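Local coordinates for protein FKBP-type peptidyl-prolyl cis-trans isomerase 3 (Arabidopsis thaliana, PDB 1U79) that catalyses the cis-trans isomerisation of peptidyl-proline bonds in the chloroplast thylakoid lumen and regulates accumulation of the Rieske protein, at residues A[97-101]-A[102-106]. Numbering follows the deposited sequence.
Sequences LAYGD and RGAGC
From Tyr99 to Gly103 the backbone forms an alpha-turn that brings the CA atoms of these two residues within 5.1 Å and encloses a weakly bonded beta-turn, Tyr99 to Arg102, near type II'. The carbonyl of Tyr99 ties it together: its O accepts a hydrogen bond from Gly103 N at 3.2 Å, the donor standing well above the carbonyl plane, and a weak one from Arg102 N at 3.4 Å. A water donates to both Tyr99 O and Gly103 O, bridging these carbonyls. Gly100 and Gly103 both have positive phi, which favours glycine, and at Gly103 any side chain would collide with the carbonyl oxygen of Arg102. Next to the turn the CB methyl of Ala104 sits over the centre of the Tyr99 ring in a CH-pi contact, 3.8 Å from the centroid and only 12° off the ring normal. With CG anti to its own carbonyl carbon (chi1 -59°), the ring is placed beside that methyl. Arg102 lays only its base on the turn, CB lying 3.5 Å from Tyr99 O, while the extended chain carries the guanidinium away. Tyr99 also touches Ile67, Ile113 and Leu119; replacing it with a serine would probably leave the Ala104 methyl without its aromatic face and open a gap between this loop and strand 119-128. Gly100 bonds through its backbone to Ala116 and Ala104 to Ile113, and Cys106, just beyond the corner at Gly105, is joined to Cys111 by a disulfide. This loop of the FKBP fold follows the Ala-Tyr-Gly motif, whose tyrosine lines the prolyl-binding pocket in relatives such as FKBP12, as Tyr99 probably does here, and leads into the small antiparallel hairpin that the disulfide links.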
loop_
_atom_site.group_PDB
_atom_site.type_symbol
_atom_site.label_atom_id
_atom_site.label_comp_id
_atom_site.label_asym_id
_atom_site.label_seq_id
_atom_site.Cartn_x
_atom_site.Cartn_y
_atom_site.Cartn_z
ATOM N N LEU A 97 7.009 -6.640 -5.386
ATOM C CA LEU A 97 6.981 -5.299 -4.807
ATOM C C LEU A 97 6.493 -5.303 -3.356
ATOM O O LEU A 97 6.136 -4.259 -2.802
ATOM C CB LEU A 97 6.085 -4.388 -5.648
ATOM C CG LEU A 97 6.494 -4.314 -7.129
ATOM C CD1 LEU A 97 5.498 -3.461 -7.904
ATOM C CD2 LEU A 97 7.899 -3.736 -7.243
ATOM N N ALA A 98 6.461 -6.481 -2.740
ATOM C CA ALA A 98 6.027 -6.576 -1.353
ATOM C C ALA A 98 7.074 -7.356 -0.559
ATOM O O ALA A 98 8.178 -6.863 -0.367
ATOM C CB ALA A 98 4.648 -7.248 -1.265
ATOM N N TYR A 99 6.750 -8.568 -0.119
ATOM C CA TYR A 99 7.696 -9.357 0.662
ATOM C C TYR A 99 8.323 -10.549 -0.073
ATOM O O TYR A 99 8.998 -11.385 0.536
ATOM C CB TYR A 99 7.014 -9.822 1.949
ATOM C CG TYR A 99 6.513 -8.670 2.786
ATOM C CD1 TYR A 99 7.405 -7.858 3.492
ATOM C CD2 TYR A 99 5.157 -8.364 2.848
ATOM C CE1 TYR A 99 6.953 -6.769 4.236
ATOM C CE2 TYR A 99 4.694 -7.276 3.585
ATOM C CZ TYR A 99 5.596 -6.483 4.274
ATOM O OH TYR A 99 5.148 -5.396 4.986
ATOM N N GLY A 100 8.102 -10.630 -1.380
ATOM C CA GLY A 100 8.686 -11.706 -2.161
ATOM C C GLY A 100 8.411 -13.121 -1.676
ATOM O O GLY A 100 7.430 -13.369 -0.977
ATOM N N ASP A 101 9.283 -14.058 -2.045
ATOM C CA ASP A 101 9.107 -15.455 -1.643
ATOM C C ASP A 101 9.531 -15.698 -0.209
ATOM O O ASP A 101 9.499 -16.820 0.284
ATOM C CB ASP A 101 9.902 -16.377 -2.561
ATOM C CG ASP A 101 9.434 -16.304 -3.989
ATOM O OD1 ASP A 101 8.205 -16.363 -4.212
ATOM O OD2 ASP A 101 10.294 -16.193 -4.884
ATOM N N ARG A 102 9.924 -14.626 0.456
ATOM C CA ARG A 102 10.371 -14.690 1.830
ATOM C C ARG A 102 9.160 -14.671 2.761
ATOM O O ARG A 102 9.109 -15.408 3.746
ATOM C CB ARG A 102 11.258 -13.481 2.087
ATOM C CG ARG A 102 12.321 -13.639 3.138
ATOM C CD ARG A 102 13.215 -12.411 3.070
ATOM N NE ARG A 102 14.282 -12.413 4.064
ATOM C CZ ARG A 102 15.180 -11.441 4.185
ATOM N NH1 ARG A 102 15.138 -10.393 3.372
ATOM N NH2 ARG A 102 16.119 -11.512 5.118
ATOM N N GLY A 103 8.177 -13.839 2.429
ATOM C CA GLY A 103 6.999 -13.722 3.266
ATOM C C GLY A 103 7.310 -12.774 4.410
ATOM O O GLY A 103 8.392 -12.190 4.450
ATOM N N ALA A 104 6.372 -12.610 5.338
ATOM C CA ALA A 104 6.579 -11.723 6.473
ATOM C C ALA A 104 5.813 -12.235 7.687
ATOM O O ALA A 104 4.871 -13.012 7.548
ATOM C CB ALA A 104 6.125 -10.313 6.124
ATOM N N GLY A 105 6.210 -11.783 8.872
ATOM C CA GLY A 105 5.551 -12.233 10.087
ATOM C C GLY A 105 5.728 -13.733 10.166
ATOM O O GLY A 105 4.760 -14.484 10.336
ATOM N N CYS A 106 6.979 -14.165 10.035
ATOM C CA CYS A 106 7.309 -15.573 10.049
ATOM C C CYS A 106 7.787 -16.157 11.376
ATOM O O CYS A 106 8.450 -15.503 12.184
ATOM C CB CYS A 106 8.387 -15.879 9.006
ATOM S SG CYS A 106 8.075 -15.398 7.275
HETATM O O HOH W 1 10.537 -10.302 2.840
#